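PDB 5TA0: glycoside Hydrolase from Bacteroides uniformis, which probably hydrolyses agarose as a family 86 glycoside hydrolase, holding the agarose oligosaccharide neoagarooctaose in a cleft of its alpha/beta barrel domain. Local coordinates for residues A560-G565 with V635-F640; K583-P588 with I606-D611; Y283-K288 with Q329-N334. All coordinates share one frame; numbering follows the deposited sequence.

Contact 1: A560-G565 with V635-F640; sequences AVIRLG and VTMQIF
Val-561 and Gln-638 form one hydrogen-bonded pair of an antiparallel ladder, and Arg-563 with Thr-636 forms the next; Val-561 N reaches Gln-638 O at 2.9 Å. The close-packed side carries Ala-560, Ile-562, Leu-564, Val-635, Met-637 and Ile-639. Here CD1 of Ile-639 lies 3.7 Å from CB of Ala-560, and SD of Met-637 lies 3.8 Å from CG1 of Ile-562, brought over it by a CG anti to the backbone N (chi1 -177°). The other side is more polar, and only its end at Val-561 and Phe-640 is partly exposed. There CG2 of Val-561 rests 4.1 Å from CE2 of Phe-640, at the ring edge. Further along, Arg-563 NH1 donates to Gln-638 OE1 (3.0 Å), with OE1 near the guanidinium plane but NH1 well above the amide plane, the two groups standing 77° apart. A water joins Arg-563 O to Thr-636 OG1. The rest of the guanidinium forms salt bridges with Glu-301 and Asp-305 of helix 298-315, and Gln-638 NE2 bonds Glu-527. The apolar side faces strand 619-624 of the opposing sheet, while strands 602-609 and 523-538 flank the pair within its own sheet.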
loop_
_atom_site.group_PDB
_atom_site.type_symbol
_atom_site.label_atom_id
_atom_site.label_comp_id
_atom_site.label_asym_id
_atom_site.label_seq_id
_atom_site.Cartn_x
_atom_site.Cartn_y
_atom_site.Cartn_z
ATOM N N ALA A 560 15.799 14.027 14.533
ATOM C CA ALA A 560 14.511 13.538 14.980
ATOM C C ALA A 560 13.350 14.318 14.404
ATOM O O ALA A 560 13.453 15.506 14.111
ATOM C CB ALA A 560 14.434 13.567 16.488
ATOM N N VAL A 561 12.222 13.606 14.293
ATOM C CA VAL A 561 10.960 14.151 13.808
ATOM C C VAL A 561 9.815 13.695 14.686
ATOM O O VAL A 561 9.595 12.474 14.842
ATOM C CB VAL A 561 10.687 13.725 12.353
ATOM C CG1 VAL A 561 9.311 14.267 11.880
ATOM C CG2 VAL A 561 11.804 14.173 11.430
ATOM N N ILE A 562 9.048 14.646 15.223
ATOM C CA ILE A 562 7.837 14.326 15.963
ATOM C C ILE A 562 6.688 14.337 14.974
ATOM O O ILE A 562 6.605 15.206 14.095
ATOM C CB ILE A 562 7.636 15.293 17.161
ATOM C CG1 ILE A 562 8.631 14.914 18.257
ATOM C CG2 ILE A 562 6.195 15.260 17.662
ATOM C CD1 ILE A 562 8.750 15.944 19.355
ATOM N N ARG A 563 5.798 13.360 15.126
ATOM C CA ARG A 563 4.714 13.102 14.168
ATOM C C ARG A 563 3.363 13.318 14.860
ATOM O O ARG A 563 2.922 12.470 15.632
ATOM C CB ARG A 563 4.834 11.670 13.635
ATOM C CG ARG A 563 6.175 11.339 12.974
ATOM C CD ARG A 563 6.309 9.846 12.717
ATOM N NE ARG A 563 5.240 9.407 11.821
ATOM C CZ ARG A 563 5.225 9.568 10.497
ATOM N NH1 ARG A 563 6.300 10.002 9.836
ATOM N NH2 ARG A 563 4.142 9.257 9.798
ATOM N N LEU A 564 2.726 14.463 14.598
ATOM C CA LEU A 564 1.488 14.840 15.257
ATOM C C LEU A 564 0.300 14.509 14.389
ATOM O O LEU A 564 0.042 15.197 13.417
ATOM C CB LEU A 564 1.466 16.341 15.579
ATOM C CG LEU A 564 2.635 16.859 16.381
ATOM C CD1 LEU A 564 2.451 18.366 16.581
ATOM C CD2 LEU A 564 2.757 16.160 17.726
ATOM N N GLY A 565 -0.400 13.415 14.700
ATOM C CA GLY A 565 -1.632 13.112 13.952
ATOM C C GLY A 565 -2.756 13.986 14.496
ATOM O O GLY A 565 -3.082 13.880 15.682
ATOM N N VAL A 635 0.619 10.618 18.646
ATOM C CA VAL A 635 1.914 11.266 18.717
ATOM C C VAL A 635 2.961 10.170 18.708
ATOM O O VAL A 635 2.968 9.310 19.580
ATOM C CB VAL A 635 2.051 12.153 19.967
ATOM C CG1 VAL A 635 3.435 12.774 20.009
ATOM C CG2 VAL A 635 0.961 13.225 19.970
ATOM N N THR A 636 3.779 10.174 17.653
ATOM C CA THR A 636 4.889 9.217 17.512
ATOM C C THR A 636 6.142 9.984 17.147
ATOM O O THR A 636 6.103 11.176 16.898
ATOM C CB THR A 636 4.557 8.110 16.488
ATOM O OG1 THR A 636 4.415 8.671 15.171
ATOM C CG2 THR A 636 3.272 7.388 16.870
ATOM N N MET A 637 7.277 9.301 17.108
ATOM C CA MET A 637 8.555 9.998 16.853
ATOM C C MET A 637 9.508 9.099 16.094
ATOM O O MET A 637 9.704 7.951 16.450
ATOM C CB MET A 637 9.173 10.456 18.168
ATOM C CG MET A 637 10.457 11.259 18.009
ATOM S SD MET A 637 10.901 12.180 19.503
ATOM C CE MET A 637 11.291 10.809 20.587
ATOM N N GLN A 638 10.122 9.640 15.056
ATOM C CA GLN A 638 11.253 8.995 14.374
ATOM C C GLN A 638 12.563 9.583 14.869
ATOM O O GLN A 638 12.722 10.802 14.943
ATOM C CB GLN A 638 11.175 9.201 12.864
ATOM C CG GLN A 638 10.048 8.433 12.198
ATOM C CD GLN A 638 9.718 9.048 10.872
ATOM O OE1 GLN A 638 9.075 10.102 10.835
ATOM N NE2 GLN A 638 10.160 8.429 9.783
ATOM N N ILE A 639 13.477 8.697 15.219
ATOM C CA ILE A 639 14.850 9.038 15.620
ATOM C C ILE A 639 15.778 8.500 14.537
ATOM O O ILE A 639 15.620 7.357 14.108
ATOM C CB ILE A 639 15.165 8.378 16.989
ATOM C CG1 ILE A 639 14.231 8.936 18.071
ATOM C CG2 ILE A 639 16.621 8.553 17.398
ATOM C CD1 ILE A 639 14.388 10.404 18.370
ATOM N N PHE A 640 16.747 9.318 14.107
ATOM C CA PHE A 640 17.719 8.937 13.093
ATOM C C PHE A 640 19.097 9.048 13.722
ATOM O O PHE A 640 19.578 10.156 13.930
ATOM C CB PHE A 640 17.618 9.870 11.892
ATOM C CG PHE A 640 16.255 9.868 11.247
ATOM C CD1 PHE A 640 15.950 8.944 10.248
ATOM C CD2 PHE A 640 15.289 10.766 11.633
ATOM C CE1 PHE A 640 14.699 8.924 9.650
ATOM C CE2 PHE A 640 14.025 10.750 11.028
ATOM C CZ PHE A 640 13.741 9.818 10.046
HETATM O O HOH W 1 1.800 9.976 14.689
#

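Contact 2: K583-P588 with I606-D611; sequences KKVDIP and IEVPVD
The puckered rings of Pro-588 and Pro-609 meet without stacking, CG of Pro-588 lying 4.0 Å from CD of Pro-609; no planar side chain takes part. CG of Pro-588 is also 3.7 Å from O of Glu-607. The Glu-607 carboxylate leads elsewhere, to a salt bridge with Arg-592. Beside the prolines, branched methyls make the contact. Val-608 sends its two methyls to different partners: CG1, anti to the backbone N (chi1 -177°), meets CG1 of Val-585 at 3.8 Å and lies against the carbonyl oxygen of Asp-586, and CG2 packs on CG1 of Ile-587. These residues close one side of a two-sheet beta sandwich, since strand 583-585 is an outer strand of the four-stranded sheet and 602-609 an outer strand of the five-stranded one; Leu-578 of the former sheet touches Val-585, Ile-587 and Val-608. No direct hydrogen bond joins the segments. Instead a single water donates to Asp-586 O (2.6 Å) and to Pro-609 O (2.7 Å), bridging two backbone carbonyls that have no hydrogen to offer each other. Ile-587 and Ile-606 cross at about a right angle, their CG2 methyls 3.9 Å apart.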
loop_
_atom_site.group_PDB
_atom_site.type_symbol
_atom_site.label_atom_id
_atom_site.label_comp_id
_atom_site.label_asym_id
_atom_site.label_seq_id
_atom_site.Cartn_x
_atom_site.Cartn_y
_atom_site.Cartn_z
ATOM N N LYS A 583 10.690 22.315 26.691
ATOM C CA LYS A 583 11.303 23.276 25.766
ATOM C C LYS A 583 10.397 23.521 24.569
ATOM O O LYS A 583 9.851 22.567 23.988
ATOM C CB LYS A 583 12.646 22.754 25.265
ATOM C CG LYS A 583 13.654 22.394 26.356
ATOM C CD LYS A 583 14.127 23.606 27.122
ATOM N N LYS A 584 10.254 24.778 24.172
ATOM C CA LYS A 584 9.433 25.141 23.019
ATOM C C LYS A 584 10.028 24.614 21.718
ATOM O O LYS A 584 11.230 24.714 21.488
ATOM C CB LYS A 584 9.252 26.662 22.915
ATOM C CG LYS A 584 8.322 27.059 21.781
ATOM C CD LYS A 584 7.874 28.511 21.840
ATOM C CE LYS A 584 6.967 28.818 20.655
ATOM N NZ LYS A 584 5.682 28.065 20.716
ATOM N N VAL A 585 9.164 24.040 20.879
ATOM C CA VAL A 585 9.523 23.566 19.543
ATOM C C VAL A 585 8.534 24.172 18.545
ATOM O O VAL A 585 7.317 24.051 18.734
ATOM C CB VAL A 585 9.484 22.019 19.485
ATOM C CG1 VAL A 585 9.800 21.501 18.086
ATOM C CG2 VAL A 585 10.472 21.438 20.483
ATOM N N ASP A 586 9.048 24.823 17.501
ATOM C CA ASP A 586 8.175 25.451 16.494
ATOM C C ASP A 586 7.565 24.393 15.595
ATOM O O ASP A 586 8.229 23.415 15.248
ATOM C CB ASP A 586 8.929 26.448 15.607
ATOM C CG ASP A 586 9.566 27.563 16.381
ATOM O OD1 ASP A 586 8.903 28.131 17.265
ATOM O OD2 ASP A 586 10.745 27.862 16.080
ATOM N N ILE A 587 6.311 24.600 15.210
ATOM C CA ILE A 587 5.625 23.715 14.257
ATOM C C ILE A 587 5.682 24.371 12.884
ATOM O O ILE A 587 5.354 25.560 12.767
ATOM C CB ILE A 587 4.189 23.385 14.724
ATOM C CG1 ILE A 587 4.287 22.504 15.994
ATOM C CG2 ILE A 587 3.412 22.655 13.620
ATOM C CD1 ILE A 587 2.974 22.123 16.607
ATOM N N PRO A 588 6.130 23.630 11.840
ATOM C CA PRO A 588 6.179 24.248 10.511
ATOM C C PRO A 588 4.790 24.628 9.980
ATOM O O PRO A 588 3.813 23.955 10.276
ATOM C CB PRO A 588 6.811 23.161 9.624
ATOM C CG PRO A 588 7.399 22.153 10.542
ATOM C CD PRO A 588 6.647 22.243 11.827
ATOM N N ILE A 606 1.258 15.998 10.968
ATOM C CA ILE A 606 2.158 17.133 10.857
ATOM C C ILE A 606 3.514 16.679 11.384
ATOM O O ILE A 606 3.660 16.330 12.562
ATOM C CB ILE A 606 1.661 18.330 11.712
ATOM C CG1 ILE A 606 0.187 18.666 11.450
ATOM C CG2 ILE A 606 2.550 19.548 11.497
ATOM C CD1 ILE A 606 -0.167 18.943 10.035
ATOM N N GLU A 607 4.496 16.668 10.491
ATOM C CA GLU A 607 5.857 16.264 10.828
ATOM C C GLU A 607 6.661 17.482 11.320
ATOM O O GLU A 607 6.728 18.508 10.638
ATOM C CB GLU A 607 6.511 15.600 9.620
ATOM C CG GLU A 607 5.935 14.221 9.371
ATOM C CD GLU A 607 6.157 13.739 7.958
ATOM O OE1 GLU A 607 5.453 14.195 7.038
ATOM O OE2 GLU A 607 7.086 12.933 7.752
ATOM N N VAL A 608 7.234 17.356 12.514
ATOM C CA VAL A 608 7.866 18.460 13.232
ATOM C C VAL A 608 9.330 18.097 13.517
ATOM O O VAL A 608 9.602 17.281 14.404
ATOM C CB VAL A 608 7.136 18.746 14.555
ATOM C CG1 VAL A 608 7.766 19.956 15.251
ATOM C CG2 VAL A 608 5.638 18.980 14.326
ATOM N N PRO A 609 10.280 18.692 12.777
ATOM C CA PRO A 609 11.682 18.480 13.147
ATOM C C PRO A 609 11.933 18.975 14.564
ATOM O O PRO A 609 11.366 19.989 14.986
ATOM C CB PRO A 609 12.433 19.326 12.127
ATOM C CG PRO A 609 11.528 19.367 10.942
ATOM C CD PRO A 609 10.163 19.519 11.563
ATOM N N VAL A 610 12.753 18.256 15.321
ATOM C CA VAL A 610 13.036 18.630 16.706
ATOM C C VAL A 610 14.532 18.497 16.968
ATOM O O VAL A 610 15.171 17.529 16.581
ATOM C CB VAL A 610 12.210 17.822 17.738
ATOM C CG1 VAL A 610 12.429 16.334 17.611
ATOM C CG2 VAL A 610 12.499 18.300 19.156
ATOM N N ASP A 611 15.089 19.509 17.609
ATOM C CA ASP A 611 16.493 19.529 17.990
ATOM C C ASP A 611 16.799 18.261 18.812
ATOM O O ASP A 611 16.205 18.029 19.866
ATOM C CB ASP A 611 16.705 20.823 18.802
ATOM C CG ASP A 611 18.103 21.003 19.340
ATOM O OD1 ASP A 611 18.304 22.076 19.972
ATOM O OD2 ASP A 611 18.978 20.146 19.180
HETATM O O HOH W 2 10.372 22.334 14.158
#

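Contact 3: Y283-K288 with Q329-N334; sequences YDFPCK and QTHDYN. With GAL (beta-D-galactopyranose), chain C; AAL (3,6-anhydro-alpha-L-galactopyranose), chain B; SO4 (sulfate ion), chain E.
The glycan pocket of the alpha/beta barrel is lined here by Phe-285 and Lys-288, on either side of the corner at Pro-286, and by Gln-329 and His-331 in the loop after strand 321-326. His-331 stands edge-on to Phe-285 in a T-shaped pair (centroids 4.6 Å apart, planes at 85°), its CE1 over the centre of the phenyl face. Lys-288 CG covers one imidazole face in a CH-pi contact, 3.9 Å from the ring centroid, and Gln-329 CG lies toward the rim of the opposite face. Held this way, His-331 NE2 donates to galactose O4 at 2.9 Å. O4 in turn donates to Gln-329 OE1 (2.8 Å), whose amide reaches the sugar on an extended side chain with CG anti to the backbone N (chi1 176°). An alanine in place of Phe-285 would probably leave a gap under CE1 and the imidazole less firmly placed for its bond to O4. Between the backbones, Asp-332 N bonds Cys-287 O; a water held by Cys-287 N and Gln-329 O also lies 2.9 Å from His-331 ND1. Gln-329 NE2 donates to a sulfate ion, probably from the crystallisation liquor, and to GAL O3 (2.9 Å), the glycosidic oxygen shared with the anhydrogalactose.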
loop_
_atom_site.group_PDB
_atom_site.type_symbol
_atom_site.label_atom_id
_atom_site.label_comp_id
_atom_site.label_asym_id
_atom_site.label_seq_id
_atom_site.Cartn_x
_atom_site.Cartn_y
_atom_site.Cartn_z
ATOM N N TYR A 283 -7.025 4.334 -1.634
ATOM C CA TYR A 283 -7.291 5.003 -2.890
ATOM C C TYR A 283 -7.448 6.505 -2.719
ATOM O O TYR A 283 -8.227 6.991 -1.887
ATOM C CB TYR A 283 -8.538 4.439 -3.510
ATOM C CG TYR A 283 -8.370 3.090 -4.147
ATOM C CD1 TYR A 283 -7.696 2.947 -5.334
ATOM C CD2 TYR A 283 -8.939 1.976 -3.591
ATOM C CE1 TYR A 283 -7.585 1.718 -5.947
ATOM C CE2 TYR A 283 -8.846 0.745 -4.200
ATOM C CZ TYR A 283 -8.160 0.616 -5.380
ATOM O OH TYR A 283 -8.098 -0.622 -6.003
ATOM N N ASP A 284 -6.706 7.235 -3.539
ATOM C CA ASP A 284 -6.925 8.670 -3.728
ATOM C C ASP A 284 -8.198 8.851 -4.545
ATOM O O ASP A 284 -8.537 8.019 -5.384
ATOM C CB ASP A 284 -5.777 9.274 -4.548
ATOM C CG ASP A 284 -4.499 9.519 -3.736
ATOM O OD1 ASP A 284 -4.566 9.694 -2.499
ATOM O OD2 ASP A 284 -3.432 9.590 -4.378
ATOM N N PHE A 285 -8.867 9.964 -4.292
ATOM C CA PHE A 285 -10.029 10.392 -5.102
ATOM C C PHE A 285 -9.692 11.692 -5.853
ATOM O O PHE A 285 -10.047 12.794 -5.405
ATOM C CB PHE A 285 -11.292 10.617 -4.254
ATOM C CG PHE A 285 -11.936 9.384 -3.652
ATOM C CD1 PHE A 285 -11.559 8.087 -3.934
ATOM C CD2 PHE A 285 -13.015 9.567 -2.796
ATOM C CE1 PHE A 285 -12.241 7.011 -3.370
ATOM C CE2 PHE A 285 -13.687 8.509 -2.214
ATOM C CZ PHE A 285 -13.301 7.226 -2.517
ATOM N N PRO A 286 -9.020 11.598 -7.005
ATOM C CA PRO A 286 -8.683 12.825 -7.759
ATOM C C PRO A 286 -9.852 13.513 -8.438
ATOM O O PRO A 286 -9.696 14.667 -8.838
ATOM C CB PRO A 286 -7.689 12.328 -8.803
ATOM C CG PRO A 286 -8.062 10.882 -8.988
ATOM C CD PRO A 286 -8.422 10.402 -7.629
ATOM N N CYS A 287 -10.988 12.853 -8.571
ATOM C CA CYS A 287 -12.103 13.424 -9.341
ATOM C C CYS A 287 -13.418 12.749 -8.969
ATOM O O CYS A 287 -13.897 11.872 -9.677
ATOM C CB CYS A 287 -11.819 13.299 -10.835
ATOM S SG CYS A 287 -11.440 11.642 -11.418
ATOM N N LYS A 288 -13.951 13.142 -7.821
ATOM C CA LYS A 288 -15.243 12.644 -7.352
ATOM C C LYS A 288 -16.212 13.810 -7.382
ATOM O O LYS A 288 -16.189 14.678 -6.499
ATOM C CB LYS A 288 -15.143 12.047 -5.952
ATOM C CG LYS A 288 -16.431 11.376 -5.492
ATOM C CD LYS A 288 -16.258 10.694 -4.155
ATOM C CE LYS A 288 -17.498 9.936 -3.740
ATOM N NZ LYS A 288 -18.620 10.838 -3.372
ATOM N N GLN A 329 -9.018 5.933 -7.348
ATOM C CA GLN A 329 -10.312 5.612 -7.921
ATOM C C GLN A 329 -10.731 6.861 -8.680
ATOM O O GLN A 329 -10.736 7.936 -8.095
ATOM C CB GLN A 329 -11.310 5.255 -6.826
ATOM C CG GLN A 329 -12.694 5.000 -7.381
ATOM C CD GLN A 329 -13.644 4.318 -6.440
ATOM O OE1 GLN A 329 -13.367 4.142 -5.245
ATOM N NE2 GLN A 329 -14.826 3.951 -6.993
ATOM N N THR A 330 -11.108 6.699 -9.937
ATOM C CA THR A 330 -11.311 7.840 -10.841
ATOM C C THR A 330 -12.807 8.017 -11.190
ATOM O O THR A 330 -13.203 7.849 -12.323
ATOM C CB THR A 330 -10.452 7.700 -12.115
ATOM O OG1 THR A 330 -10.771 6.492 -12.802
ATOM C CG2 THR A 330 -8.946 7.708 -11.786
ATOM N N HIS A 331 -13.607 8.392 -10.207
ATOM C CA HIS A 331 -15.088 8.341 -10.345
ATOM C C HIS A 331 -15.578 9.040 -11.606
ATOM O O HIS A 331 -16.353 8.479 -12.355
ATOM C CB HIS A 331 -15.776 9.028 -9.195
ATOM C CG HIS A 331 -15.491 8.409 -7.878
ATOM N ND1 HIS A 331 -14.346 8.687 -7.169
ATOM C CD2 HIS A 331 -16.194 7.530 -7.137
ATOM C CE1 HIS A 331 -14.351 7.990 -6.048
ATOM N NE2 HIS A 331 -15.455 7.270 -6.008
ATOM N N ASP A 332 -15.102 10.264 -11.818
ATOM C CA ASP A 332 -15.609 11.075 -12.937
ATOM C C ASP A 332 -15.198 10.536 -14.294
ATOM O O ASP A 332 -15.718 10.997 -15.320
ATOM C CB ASP A 332 -15.174 12.545 -12.806
ATOM C CG ASP A 332 -15.777 13.251 -11.577
ATOM O OD1 ASP A 332 -16.688 12.707 -10.940
ATOM O OD2 ASP A 332 -15.289 14.353 -11.239
ATOM N N TYR A 333 -14.291 9.553 -14.345
ATOM C CA TYR A 333 -13.864 8.916 -15.582
ATOM C C TYR A 333 -14.242 7.439 -15.686
ATOM O O TYR A 333 -13.886 6.789 -16.644
ATOM C CB TYR A 333 -12.346 9.062 -15.737
ATOM C CG TYR A 333 -11.945 10.446 -16.125
ATOM C CD1 TYR A 333 -11.794 11.451 -15.180
ATOM C CD2 TYR A 333 -11.723 10.759 -17.454
ATOM C CE1 TYR A 333 -11.443 12.744 -15.565
ATOM C CE2 TYR A 333 -11.363 12.029 -17.846
ATOM C CZ TYR A 333 -11.242 13.020 -16.908
ATOM O OH TYR A 333 -10.856 14.291 -17.343
ATOM N N ASN A 334 -14.973 6.918 -14.709
ATOM C CA ASN A 334 -15.266 5.479 -14.670
ATOM C C ASN A 334 -16.464 5.051 -15.519
ATOM O O ASN A 334 -16.693 3.841 -15.697
ATOM C CB ASN A 334 -15.375 5.009 -13.225
ATOM C CG ASN A 334 -14.020 4.827 -12.577
ATOM O OD1 ASN A 334 -12.981 4.843 -13.255
ATOM N ND2 ASN A 334 -14.022 4.677 -11.261
HETATM C C1 GAL C . -19.072 6.104 -4.724
HETATM C C2 GAL C . -18.449 5.003 -5.556
HETATM C C3 GAL C . -17.865 3.901 -4.676
HETATM C C4 GAL C . -16.971 4.493 -3.595
HETATM C C5 GAL C . -17.738 5.562 -2.828
HETATM C C6 GAL C . -16.918 6.138 -1.691
HETATM O O1 GAL C . -19.514 7.206 -5.540
HETATM O O2 GAL C . -19.421 4.401 -6.409
HETATM O O3 GAL C . -17.170 3.020 -5.564
HETATM O O4 GAL C . -15.797 5.087 -4.170
HETATM O O5 GAL C . -18.116 6.582 -3.763
HETATM O O6 GAL C . -17.686 7.107 -0.976
HETATM C C1 AAL B . -16.942 1.704 -5.054
HETATM C C2 AAL B . -17.117 0.729 -6.218
HETATM C C3 AAL B . -16.496 -0.588 -5.826
HETATM C C4 AAL B . -15.031 -0.430 -5.527
HETATM C C5 AAL B . -15.144 0.273 -4.204
HETATM C C6 AAL B . -16.175 -0.572 -3.495
HETATM O O2 AAL B . -16.479 1.225 -7.403
HETATM O O3 AAL B . -17.052 -0.999 -4.562
HETATM O O4 AAL B . -14.476 -1.708 -5.320
HETATM O O5 AAL B . -15.633 1.590 -4.466
HETATM S S SO4 E . -17.445 4.130 -9.698
HETATM O O1 SO4 E . -15.975 4.258 -9.574
HETATM O O2 SO4 E . -17.996 3.432 -8.502
HETATM O O3 SO4 E . -17.755 3.329 -10.907
HETATM O O4 SO4 E . -18.022 5.493 -9.804
HETATM O O HOH W 3 -11.992 10.314 -7.645
#

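Overall arrangement
Contacts 1 and 2 belong to the C-terminal beta sandwich and adjoin in one sheet: strand 558-568 of contact 1 is the neighbour of strand 602-609 of contact 2, with centres 10 Å apart. Contact 1 is the more buried, a regular backbone ladder with an apolar inner face and a more polar outer one, whose arginine reaches a barrel-domain helix. Contact 2 lies nearer the surface, where sheet meets sheet through methyls, prolines and water. Contact 3 stands apart, its centre 32 and 35 Å from theirs, in the barrel domain; it is partly buried, built from loops and strand ends, and its aromatic and amide groups pack on each other and line the bound sugar.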